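Local coordinates for flagellar hook protein FlgE (Caulobacter crescentus CB15, PDB 5AY6) that forms the flagellar hook, the tube that probably works as a universal joint between rotary motor and filament, at residues A11-E16 / N194-E199; P33-V38 / D136-A141; W150-Y155 / S186-P191; L173-S176 / Q180-V183; P253-T256 / V260-P263. One frame throughout, in Å; residues are numbered along the deposited sequence.

Interaction 1. Residues A11-E16 / N194-E199; sequences ANLRSE and NQWYAE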
# COMPACT_ATOMS: atom_id res chain seq x y z
N ALA A 11 3.46 15.05 13.62
CA ALA A 11 4.01 13.75 13.96
C ALA A 11 5.21 13.39 13.09
O ALA A 11 5.36 13.90 11.98
CB ALA A 11 2.94 12.68 13.82
N ASN A 12 6.06 12.51 13.60
CA ASN A 12 7.18 12.02 12.81
C ASN A 12 7.06 10.52 12.57
O ASN A 12 6.68 9.76 13.46
CB ASN A 12 8.51 12.32 13.50
CG ASN A 12 9.69 11.87 12.67
OD1 ASN A 12 9.98 12.44 11.61
ND2 ASN A 12 10.39 10.84 13.14
N LEU A 13 7.40 10.11 11.35
CA LEU A 13 7.51 8.70 11.02
C LEU A 13 8.98 8.35 10.89
O LEU A 13 9.69 8.99 10.11
CB LEU A 13 6.77 8.39 9.71
CG LEU A 13 5.31 8.82 9.62
CD1 LEU A 13 4.82 8.74 8.18
CD2 LEU A 13 4.45 7.94 10.52
N ARG A 14 9.45 7.36 11.64
CA ARG A 14 10.87 7.03 11.59
C ARG A 14 11.29 6.58 10.20
O ARG A 14 10.77 5.60 9.68
CB ARG A 14 11.23 5.94 12.60
CG ARG A 14 12.72 5.65 12.60
CD ARG A 14 13.18 4.81 13.77
NE ARG A 14 14.63 4.61 13.72
CZ ARG A 14 15.30 3.75 14.48
NH1 ARG A 14 14.67 3.01 15.38
NH2 ARG A 14 16.62 3.64 14.34
N SER A 15 12.24 7.29 9.60
CA SER A 15 12.63 7.02 8.22
C SER A 15 13.26 5.63 8.05
O SER A 15 13.17 5.03 6.98
CB SER A 15 13.60 8.09 7.71
OG SER A 15 14.85 8.00 8.38
N GLU A 16 13.90 5.13 9.12
CA GLU A 16 14.56 3.83 9.07
C GLU A 16 13.65 2.67 9.45
O GLU A 16 14.11 1.53 9.53
CB GLU A 16 15.78 3.80 10.00
CG GLU A 16 16.94 4.69 9.61
CD GLU A 16 18.13 4.53 10.55
OE1 GLU A 16 17.99 3.90 11.63
OE2 GLU A 16 19.20 5.12 10.25
N ASN A 194 11.61 6.38 1.12
CA ASN A 194 10.84 7.47 1.72
C ASN A 194 9.36 7.38 1.39
O ASN A 194 8.66 8.39 1.33
CB ASN A 194 11.40 8.81 1.27
CG ASN A 194 12.86 8.97 1.65
OD1 ASN A 194 13.22 8.81 2.81
ND2 ASN A 194 13.69 9.27 0.67
N GLN A 195 8.90 6.15 1.19
CA GLN A 195 7.55 5.89 0.72
C GLN A 195 6.76 5.13 1.77
O GLN A 195 7.27 4.19 2.38
CB GLN A 195 7.60 5.11 -0.58
CG GLN A 195 6.26 4.63 -1.08
CD GLN A 195 6.41 3.57 -2.14
OE1 GLN A 195 6.69 2.41 -1.83
NE2 GLN A 195 6.25 3.95 -3.40
N TRP A 196 5.51 5.53 1.98
CA TRP A 196 4.64 4.87 2.94
C TRP A 196 3.26 4.59 2.32
O TRP A 196 2.81 5.36 1.47
CB TRP A 196 4.48 5.72 4.21
CG TRP A 196 5.76 5.90 4.99
CD1 TRP A 196 6.87 6.60 4.60
CD2 TRP A 196 6.05 5.40 6.30
NE1 TRP A 196 7.83 6.55 5.58
CE2 TRP A 196 7.36 5.82 6.63
CE3 TRP A 196 5.34 4.63 7.22
CZ2 TRP A 196 7.96 5.50 7.85
CZ3 TRP A 196 5.94 4.31 8.43
CH2 TRP A 196 7.24 4.74 8.73
N TYR A 197 2.62 3.50 2.72
CA TYR A 197 1.24 3.22 2.31
C TYR A 197 0.31 3.70 3.42
O TYR A 197 0.51 3.36 4.59
CB TYR A 197 1.03 1.72 2.04
CG TYR A 197 1.84 1.17 0.89
CD1 TYR A 197 2.36 2.01 -0.09
CD2 TYR A 197 2.08 -0.19 0.77
CE1 TYR A 197 3.10 1.51 -1.15
CE2 TYR A 197 2.82 -0.70 -0.28
CZ TYR A 197 3.32 0.15 -1.24
OH TYR A 197 4.05 -0.35 -2.29
N ALA A 198 -0.69 4.49 3.05
CA ALA A 198 -1.55 5.12 4.05
C ALA A 198 -3.03 4.84 3.83
O ALA A 198 -3.48 4.67 2.70
CB ALA A 198 -1.30 6.62 4.07
N GLU A 199 -3.77 4.79 4.93
CA GLU A 199 -5.23 4.74 4.87
C GLU A 199 -5.82 5.72 5.87
O GLU A 199 -5.30 5.88 6.98
CB GLU A 199 -5.75 3.32 5.16
CG GLU A 199 -5.24 2.26 4.20
CD GLU A 199 -5.60 0.85 4.62
OE1 GLU A 199 -6.70 0.64 5.19
OE2 GLU A 199 -4.78 -0.05 4.38
O HOH W 1 12.71 5.95 4.21
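Leu13 lies across one face of the Trp196 indole, and their side chains run past each other in opposite directions. Its CB stands over the six-membered ring in a CH-pi contact, 4.0 Å from that ring's centroid, while CD1 sits 4.0 Å above the indole plane, over its centre. Leu13 CG is anti to the carbonyl carbon (chi1 -54°), which brings CD1 over the ring. Trp196 takes the same first torsion (chi1 -64°), carrying its benzo edge out towards the other segment. There the carbonyl oxygen Arg14 O lies in the ring plane, 3.4 Å from Trp196 CZ2, so the positively polarised C-H rim meets an oxygen while the face meets aliphatic carbon. A flat, wide indole suits a place that must offer both. Water 1 donates to Ser15 O at 3.0 Å and to Asn194 OD1 at 3.2 Å, bridging the backbone of one segment to the amide of the other. Lys189 adds a cation-pi contact to Trp196, and Met187 and Phe222 touch Leu13. Buried apolar packing between strand 6-12 and the antiparallel sheet holding strand 195-202 is characteristic of a core enclosed by two beta-sheets, here in the D2 part of this hook-protein fragment.

Interaction 2. Residues P33-V38 / D136-A141; sequences PSKTNV and DAEVVA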
# COMPACT_ATOMS: atom_id res chain seq x y z
N PRO A 33 18.76 -19.01 1.75
CA PRO A 33 18.30 -18.30 0.55
C PRO A 33 16.95 -18.82 0.06
O PRO A 33 16.63 -19.99 0.28
CB PRO A 33 19.40 -18.59 -0.48
CG PRO A 33 20.60 -18.97 0.33
CD PRO A 33 20.07 -19.66 1.55
N SER A 34 16.18 -17.95 -0.57
CA SER A 34 14.92 -18.33 -1.19
C SER A 34 15.11 -19.51 -2.13
O SER A 34 14.43 -20.53 -2.02
CB SER A 34 14.31 -17.15 -1.95
OG SER A 34 14.02 -16.05 -1.10
N LYS A 35 16.05 -19.36 -3.06
CA LYS A 35 16.31 -20.38 -4.08
C LYS A 35 17.79 -20.71 -4.11
O LYS A 35 18.64 -19.84 -3.95
CB LYS A 35 15.83 -19.89 -5.46
CG LYS A 35 14.35 -19.52 -5.52
CD LYS A 35 13.45 -20.74 -5.36
CE LYS A 35 11.99 -20.33 -5.23
NZ LYS A 35 11.08 -21.50 -5.26
N THR A 36 18.11 -21.99 -4.32
CA THR A 36 19.49 -22.45 -4.31
C THR A 36 19.90 -23.08 -5.63
O THR A 36 19.09 -23.72 -6.31
CB THR A 36 19.73 -23.48 -3.18
OG1 THR A 36 18.76 -24.54 -3.28
CG2 THR A 36 19.61 -22.82 -1.81
N ASN A 37 21.17 -22.89 -5.99
CA ASN A 37 21.75 -23.47 -7.20
C ASN A 37 20.97 -23.14 -8.47
O ASN A 37 20.66 -24.02 -9.27
CB ASN A 37 21.89 -24.98 -7.06
CG ASN A 37 22.70 -25.38 -5.84
OD1 ASN A 37 22.31 -26.28 -5.09
ND2 ASN A 37 23.82 -24.70 -5.62
N VAL A 38 20.65 -21.87 -8.64
CA VAL A 38 20.03 -21.40 -9.87
C VAL A 38 21.11 -21.18 -10.92
O VAL A 38 21.96 -20.30 -10.77
CB VAL A 38 19.24 -20.09 -9.64
CG1 VAL A 38 18.69 -19.57 -10.96
CG2 VAL A 38 18.14 -20.31 -8.62
N ASP A 136 1.33 -18.09 -9.31
CA ASP A 136 1.32 -17.11 -8.23
C ASP A 136 1.31 -17.75 -6.84
O ASP A 136 1.10 -17.06 -5.84
CB ASP A 136 0.12 -16.16 -8.39
CG ASP A 136 -1.22 -16.84 -8.14
OD1 ASP A 136 -1.27 -18.08 -7.96
OD2 ASP A 136 -2.25 -16.12 -8.14
N ALA A 137 1.57 -19.05 -6.77
CA ALA A 137 1.51 -19.77 -5.51
C ALA A 137 2.44 -19.20 -4.44
O ALA A 137 2.05 -19.05 -3.29
CB ALA A 137 1.83 -21.24 -5.73
N GLU A 138 3.66 -18.87 -4.83
CA GLU A 138 4.64 -18.45 -3.83
C GLU A 138 4.39 -17.04 -3.32
O GLU A 138 4.62 -16.75 -2.15
CB GLU A 138 6.06 -18.59 -4.40
CG GLU A 138 6.40 -20.04 -4.71
CD GLU A 138 7.89 -20.31 -4.82
OE1 GLU A 138 8.69 -19.35 -4.74
OE2 GLU A 138 8.27 -21.48 -5.00
N VAL A 139 3.89 -16.16 -4.19
CA VAL A 139 3.55 -14.81 -3.75
C VAL A 139 2.23 -14.83 -2.96
O VAL A 139 2.08 -14.08 -1.99
CB VAL A 139 3.45 -13.81 -4.93
CG1 VAL A 139 2.40 -14.24 -5.95
CG2 VAL A 139 3.17 -12.41 -4.42
N VAL A 140 1.30 -15.68 -3.37
CA VAL A 140 0.02 -15.81 -2.67
C VAL A 140 0.26 -16.29 -1.24
O VAL A 140 -0.45 -15.90 -0.31
CB VAL A 140 -0.94 -16.77 -3.42
CG1 VAL A 140 -2.02 -17.32 -2.49
CG2 VAL A 140 -1.58 -16.06 -4.61
N ALA A 141 1.29 -17.11 -1.05
CA ALA A 141 1.63 -17.62 0.28
C ALA A 141 2.05 -16.50 1.23
O ALA A 141 1.93 -16.63 2.44
CB ALA A 141 2.72 -18.67 0.18
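Lys35 and Glu138 approach from opposite directions and join in a salt bridge, and no other pair of residues comes within 4.5 Å across these segments. The close part is the ion pair itself. Lys35 NZ donates to Glu138 OE2 at 2.8 Å, meeting that oxygen on its syn lone pair, and reaches Glu138 OE1 only weakly at 3.3 Å. The ammonium therefore leans on one oxygen while remaining near both, and Lys35 CE comes along with it, 3.5 Å from Glu138 OE1. Lysine suits the site because a long chain is needed: it bends once, at chi2 (-68°), and then runs straight to NZ. Glu138 answers with a chain extended beyond CG (chi2 -161°). Behind these charged ends the contact is loose. Both residues are partly exposed, the segments bury little of each other, and no other side chain joins the pair across them. An alanine in place of Glu138 would remove the carboxylate and probably leave the Lys35 ammonium without its mate here, free to swing on its flexible chain. The strand end is irregular: Ser34 and Lys35 both face Tyr48 in a classic beta bulge, and Asn37 and Val38 face His46 in a G1 bulge. In the short helix 137-140, Val139 packs on Tyr52 and Tyr85 of strands 45-53 and 76-86; the ion pair ties the helix to strand 24-39, an edge strand of that same five-stranded antiparallel sheet.

Interaction 3. Residues W150-Y155 / S186-P191; sequences WSMSDY and SMLKGP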
# COMPACT_ATOMS: atom_id res chain seq x y z
N TRP A 150 -6.96 -6.59 1.67
CA TRP A 150 -6.14 -7.06 2.78
C TRP A 150 -5.43 -5.87 3.42
O TRP A 150 -4.22 -5.73 3.33
CB TRP A 150 -5.14 -8.11 2.28
CG TRP A 150 -4.62 -9.04 3.33
CD1 TRP A 150 -3.33 -9.15 3.77
CD2 TRP A 150 -5.37 -10.01 4.07
NE1 TRP A 150 -3.23 -10.13 4.73
CE2 TRP A 150 -4.48 -10.67 4.94
CE3 TRP A 150 -6.72 -10.38 4.08
CZ2 TRP A 150 -4.88 -11.68 5.81
CZ3 TRP A 150 -7.12 -11.39 4.95
CH2 TRP A 150 -6.21 -12.02 5.80
N SER A 151 -6.22 -5.01 4.06
CA SER A 151 -5.73 -3.68 4.41
C SER A 151 -5.61 -3.46 5.91
O SER A 151 -5.88 -4.36 6.71
CB SER A 151 -6.66 -2.62 3.82
OG SER A 151 -7.94 -2.68 4.43
N MET A 152 -5.19 -2.26 6.29
CA MET A 152 -5.11 -1.91 7.70
C MET A 152 -6.51 -1.68 8.27
O MET A 152 -6.74 -1.88 9.46
CB MET A 152 -4.22 -0.67 7.90
CG MET A 152 -2.78 -0.88 7.43
SD MET A 152 -1.74 0.58 7.63
CE MET A 152 -1.81 1.25 5.97
N SER A 153 -7.45 -1.28 7.42
CA SER A 153 -8.83 -1.15 7.86
C SER A 153 -9.44 -2.53 8.11
O SER A 153 -10.25 -2.70 9.02
CB SER A 153 -9.66 -0.36 6.84
OG SER A 153 -9.20 0.98 6.75
N ASP A 154 -9.04 -3.51 7.31
CA ASP A 154 -9.49 -4.89 7.53
C ASP A 154 -8.99 -5.37 8.89
O ASP A 154 -9.70 -6.06 9.62
CB ASP A 154 -8.98 -5.83 6.43
CG ASP A 154 -9.66 -5.59 5.10
OD1 ASP A 154 -10.86 -5.24 5.09
OD2 ASP A 154 -8.99 -5.75 4.05
N TYR A 155 -7.76 -4.99 9.21
CA TYR A 155 -7.13 -5.38 10.46
C TYR A 155 -7.84 -4.76 11.67
O TYR A 155 -8.05 -5.43 12.69
CB TYR A 155 -5.65 -4.99 10.45
CG TYR A 155 -4.96 -5.15 11.78
CD1 TYR A 155 -4.52 -6.39 12.20
CD2 TYR A 155 -4.74 -4.05 12.60
CE1 TYR A 155 -3.88 -6.55 13.42
CE2 TYR A 155 -4.10 -4.20 13.82
CZ TYR A 155 -3.68 -5.45 14.22
OH TYR A 155 -3.05 -5.60 15.43
N SER A 186 -3.68 5.47 9.28
CA SER A 186 -2.90 4.25 9.47
C SER A 186 -1.87 4.12 8.36
O SER A 186 -2.19 4.31 7.18
CB SER A 186 -3.82 3.02 9.48
OG SER A 186 -4.74 3.10 10.56
N MET A 187 -0.64 3.81 8.73
CA MET A 187 0.44 3.83 7.76
C MET A 187 1.39 2.64 7.88
O MET A 187 1.64 2.12 8.96
CB MET A 187 1.22 5.14 7.87
CG MET A 187 0.51 6.33 7.23
SD MET A 187 1.22 7.89 7.74
CE MET A 187 0.90 7.83 9.50
N LEU A 188 1.92 2.24 6.72
CA LEU A 188 2.91 1.18 6.62
C LEU A 188 4.08 1.70 5.83
O LEU A 188 3.89 2.40 4.83
CB LEU A 188 2.33 -0.05 5.91
CG LEU A 188 1.38 -0.98 6.66
CD1 LEU A 188 0.55 -1.78 5.66
CD2 LEU A 188 2.16 -1.91 7.58
N LYS A 189 5.30 1.37 6.25
CA LYS A 189 6.47 1.66 5.44
C LYS A 189 6.35 0.91 4.12
O LYS A 189 6.14 -0.30 4.11
CB LYS A 189 7.76 1.27 6.16
CG LYS A 189 9.02 1.66 5.40
CD LYS A 189 9.19 3.17 5.37
CE LYS A 189 10.29 3.58 4.41
NZ LYS A 189 9.88 3.40 2.99
N GLY A 190 6.48 1.63 3.01
CA GLY A 190 6.43 1.02 1.70
C GLY A 190 7.80 0.55 1.26
O GLY A 190 8.81 0.86 1.90
N PRO A 191 7.86 -0.21 0.15
CA PRO A 191 9.12 -0.76 -0.35
C PRO A 191 10.01 0.29 -1.01
O PRO A 191 11.22 0.11 -1.10
CB PRO A 191 8.67 -1.81 -1.37
CG PRO A 191 7.32 -1.36 -1.80
CD PRO A 191 6.70 -0.68 -0.62
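Ser186 OG is gripped by two charged groups, Glu168 OE2 and Arg201 NE, so the hydroxyl is satisfied within the sheet and the serine's CB is what it offers to the helix. Met152 SD lies 3.7 Å from Ser186 CB. The sulfur also rests 3.6 Å from Leu188 CG, the methionine and leucine meeting tip to tip, both apolar and buried. Chi2 of Met152 is fully extended, and the bend comes at chi3 (-98°), which turns the methyl over the strand: CE lies 3.3 Å from Ser186 O. A long unbranched thioether suits this place because it can thread between a small residue and a branched one and follow the backbone. The start of the helix is fixed by its own polar groups. Asp154 N donates to Ser151 OG at 3.2 Å, and Ser151 N donates back to Asp154 OD2 at 2.9 Å, approaching from the anti side and 31° out of the carboxylate plane. The carboxylate of Glu199, on strand 195-202, takes Met152 N on one oxygen and Ser153 OG on the other, holding this turn against the sheet, while Pro165 touches Met152 as well. Reciprocal bonds of serine at the N-cap and aspartate three residues on define a capping box, here opening a short helix whose first side chain packs on a strand of the antiparallel sheet.

Interaction 4. Residues L173-S176 / Q180-V183; sequences LSDS and QRTV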
# COMPACT_ATOMS: atom_id res chain seq x y z
N LEU A 173 -12.79 13.60 16.00
CA LEU A 173 -13.68 14.60 15.43
C LEU A 173 -14.90 14.80 16.33
O LEU A 173 -15.44 13.83 16.86
CB LEU A 173 -14.14 14.20 14.03
CG LEU A 173 -13.11 13.93 12.93
CD1 LEU A 173 -13.81 13.56 11.63
CD2 LEU A 173 -12.22 15.14 12.72
N SER A 174 -15.33 16.04 16.50
CA SER A 174 -16.63 16.32 17.09
C SER A 174 -17.65 16.42 15.97
O SER A 174 -17.46 17.19 15.03
CB SER A 174 -16.60 17.60 17.92
OG SER A 174 -15.70 17.48 19.00
N ASP A 175 -18.73 15.65 16.06
CA ASP A 175 -19.71 15.65 14.99
C ASP A 175 -20.75 16.74 15.22
O ASP A 175 -20.60 17.56 16.12
CB ASP A 175 -20.39 14.28 14.85
CG ASP A 175 -21.00 13.79 16.15
OD1 ASP A 175 -21.57 14.60 16.91
OD2 ASP A 175 -20.92 12.57 16.42
N SER A 176 -21.80 16.74 14.40
CA SER A 176 -22.82 17.78 14.48
C SER A 176 -23.68 17.68 15.74
O SER A 176 -24.48 18.57 16.01
CB SER A 176 -23.72 17.71 13.24
OG SER A 176 -24.33 16.44 13.13
N GLN A 180 -18.10 12.18 19.70
CA GLN A 180 -16.73 12.05 19.21
C GLN A 180 -16.59 10.87 18.25
O GLN A 180 -16.79 9.71 18.63
CB GLN A 180 -15.74 11.91 20.37
CG GLN A 180 -14.27 11.96 19.93
CD GLN A 180 -13.30 12.06 21.09
OE1 GLN A 180 -13.30 13.04 21.84
NE2 GLN A 180 -12.45 11.06 21.24
N ARG A 181 -16.28 11.18 17.00
CA ARG A 181 -15.95 10.18 15.99
C ARG A 181 -14.44 10.10 15.84
O ARG A 181 -13.78 11.12 15.61
CB ARG A 181 -16.57 10.53 14.63
CG ARG A 181 -18.04 10.86 14.68
CD ARG A 181 -18.88 9.60 14.69
NE ARG A 181 -20.00 9.75 15.60
CZ ARG A 181 -20.09 9.17 16.78
NH1 ARG A 181 -19.12 8.35 17.19
NH2 ARG A 181 -21.15 9.37 17.55
N THR A 182 -13.88 8.91 15.97
CA THR A 182 -12.44 8.78 15.82
C THR A 182 -12.09 8.39 14.39
O THR A 182 -12.52 7.36 13.88
CB THR A 182 -11.85 7.74 16.79
OG1 THR A 182 -12.08 8.18 18.14
CG2 THR A 182 -10.35 7.60 16.57
N VAL A 183 -11.31 9.25 13.74
CA VAL A 183 -10.75 8.96 12.43
C VAL A 183 -9.28 8.65 12.65
O VAL A 183 -8.63 9.29 13.46
CB VAL A 183 -10.95 10.14 11.45
CG1 VAL A 183 -10.11 9.97 10.20
CG2 VAL A 183 -12.42 10.26 11.09
O HOH W 2 -23.08 11.67 18.16
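The carboxylate of Asp175 and the guanidinium of Arg181 meet aslant, their planes 43° apart, in a salt bridge of Asp175 OD2 with Arg181 NE at 3.1 Å. Water 2 spans the same pair, donating to Asp175 OD2 at 2.9 Å and accepting weakly from Arg181 NH2. The other oxygen, Asp175 OD1, is taken by the backbone N-H groups of Lys177 and Gly179 in the turn, which fixes the carboxylate's rotation. Asp175 CG sits between the backbone N and the carbonyl carbon (chi1 55°), and Arg181 bends at chi2 and chi3 to bring NE beside it. In the backbone, Leu173 and Arg181 form an antiparallel hydrogen-bonded pair: Leu173 N to Arg181 O at 2.7 Å, Arg181 N to Leu173 O at 2.8 Å. Leu173 CD1 packs on Val183 CG2 at 3.6 Å, apolar branches suiting the buried part of the hairpin. A leucine in place of Arg181 would take away the guanidinium and probably leave Asp175 OD2 without its charged mate. With one carboxylate oxygen spent on the turn and the other on the facing strand, ion pair and backbone bonds close the hairpin of strands 167-174 and 180-189, and the positive charge would probably favour ionised Asp175.

Interaction 5. Residues P253-T256 / V260-P263; sequences PTVT and VQPP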
# COMPACT_ATOMS: atom_id res chain seq x y z
N PRO A 253 -27.36 10.49 -5.89
CA PRO A 253 -28.31 10.45 -7.01
C PRO A 253 -27.80 9.60 -8.16
O PRO A 253 -26.60 9.56 -8.40
CB PRO A 253 -28.43 11.91 -7.43
CG PRO A 253 -28.06 12.68 -6.21
CD PRO A 253 -26.99 11.87 -5.53
N THR A 254 -28.71 8.92 -8.85
CA THR A 254 -28.33 8.14 -10.02
C THR A 254 -27.70 9.06 -11.05
O THR A 254 -28.29 10.08 -11.40
CB THR A 254 -29.55 7.43 -10.65
OG1 THR A 254 -30.20 6.63 -9.66
CG2 THR A 254 -29.12 6.53 -11.81
N VAL A 255 -26.50 8.72 -11.52
CA VAL A 255 -25.82 9.56 -12.50
C VAL A 255 -26.49 9.54 -13.87
O VAL A 255 -27.11 8.54 -14.25
CB VAL A 255 -24.34 9.15 -12.67
CG1 VAL A 255 -23.55 9.48 -11.41
CG2 VAL A 255 -24.23 7.67 -13.02
N THR A 256 -26.37 10.65 -14.58
CA THR A 256 -26.79 10.74 -15.98
C THR A 256 -25.61 10.29 -16.84
O THR A 256 -24.51 10.83 -16.70
CB THR A 256 -27.24 12.17 -16.35
OG1 THR A 256 -28.40 12.51 -15.58
CG2 THR A 256 -27.58 12.27 -17.83
N VAL A 260 -20.18 8.63 -14.71
CA VAL A 260 -20.19 7.27 -14.18
C VAL A 260 -20.44 7.32 -12.67
O VAL A 260 -19.99 8.24 -11.99
CB VAL A 260 -18.87 6.53 -14.49
CG1 VAL A 260 -17.69 7.19 -13.78
CG2 VAL A 260 -18.96 5.06 -14.12
N GLN A 261 -21.18 6.35 -12.13
CA GLN A 261 -21.52 6.38 -10.72
C GLN A 261 -20.26 6.21 -9.87
O GLN A 261 -19.58 5.19 -9.96
CB GLN A 261 -22.52 5.28 -10.37
CG GLN A 261 -23.17 5.46 -9.01
CD GLN A 261 -24.24 6.53 -9.02
OE1 GLN A 261 -25.12 6.53 -9.89
NE2 GLN A 261 -24.18 7.45 -8.07
N PRO A 262 -19.93 7.22 -9.05
CA PRO A 262 -18.76 7.12 -8.18
C PRO A 262 -18.94 6.00 -7.17
O PRO A 262 -20.08 5.73 -6.78
CB PRO A 262 -18.72 8.48 -7.47
CG PRO A 262 -19.55 9.38 -8.32
CD PRO A 262 -20.62 8.51 -8.89
N PRO A 263 -17.84 5.34 -6.76
CA PRO A 263 -17.97 4.38 -5.66
C PRO A 263 -18.66 5.07 -4.50
O PRO A 263 -18.43 6.27 -4.30
CB PRO A 263 -16.52 4.01 -5.33
CG PRO A 263 -15.76 4.32 -6.57
CD PRO A 263 -16.43 5.52 -7.17
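Two extended pieces of one long, irregular loop are stapled together where the side-chain amide of Gln261 docks on the backbone of Pro253 to Val255, bonding as a strand edge might. Gln261 NE2 donates to Pro253 O at 3.2 Å, a nearly straight bond (166°) that lies in the amide plane of the glutamine but comes from above the carbonyl plane of the proline. Gln261 OE1 accepts from Val255 N at 3.1 Å. With both ends of the amide held, its flip is settled: a glutamine suits the site because it carries a donor and an acceptor side by side. The chain leaves with CG anti to the backbone N (chi1 -165°) and then bends at chi2 (77°), turning the amide to face its partners. Val255 crosses over it obliquely, with CG2 3.4 Å from Gln261 N. Its other methyl, CG1, reaches Pro262 CD at 4.0 Å, a light apolar touch. Most of these residues are exposed, and several also touch crystal neighbours, so the lattice may help set the loop's shape. Neither segment has regular secondary structure; both belong to the connection from strand 242-245 to strand 277-291, which lie side by side, antiparallel, in the four-stranded mixed sheet.

From the N terminus, interaction 1 opens first, at residues 11-16, and closes only at 194-199, so interactions 2, 3 and 4 all fall within its span. Interaction 2 closes its own loop (33-38 with 136-141) within the third-domain part of the hook protein, before interaction 3 opens at 150-155. Interaction 4, a short hairpin, lies within the loop of interaction 3, and the two share strand 180-189. Interaction 5 follows later, in series with all the others, and no two loops cross. Interactions 1, 3 and 4 converge on one antiparallel sheet; 1 and 3 touch directly through neighbouring strands. Interaction 2 stands apart, its centre about 46 Å from that of interaction 4.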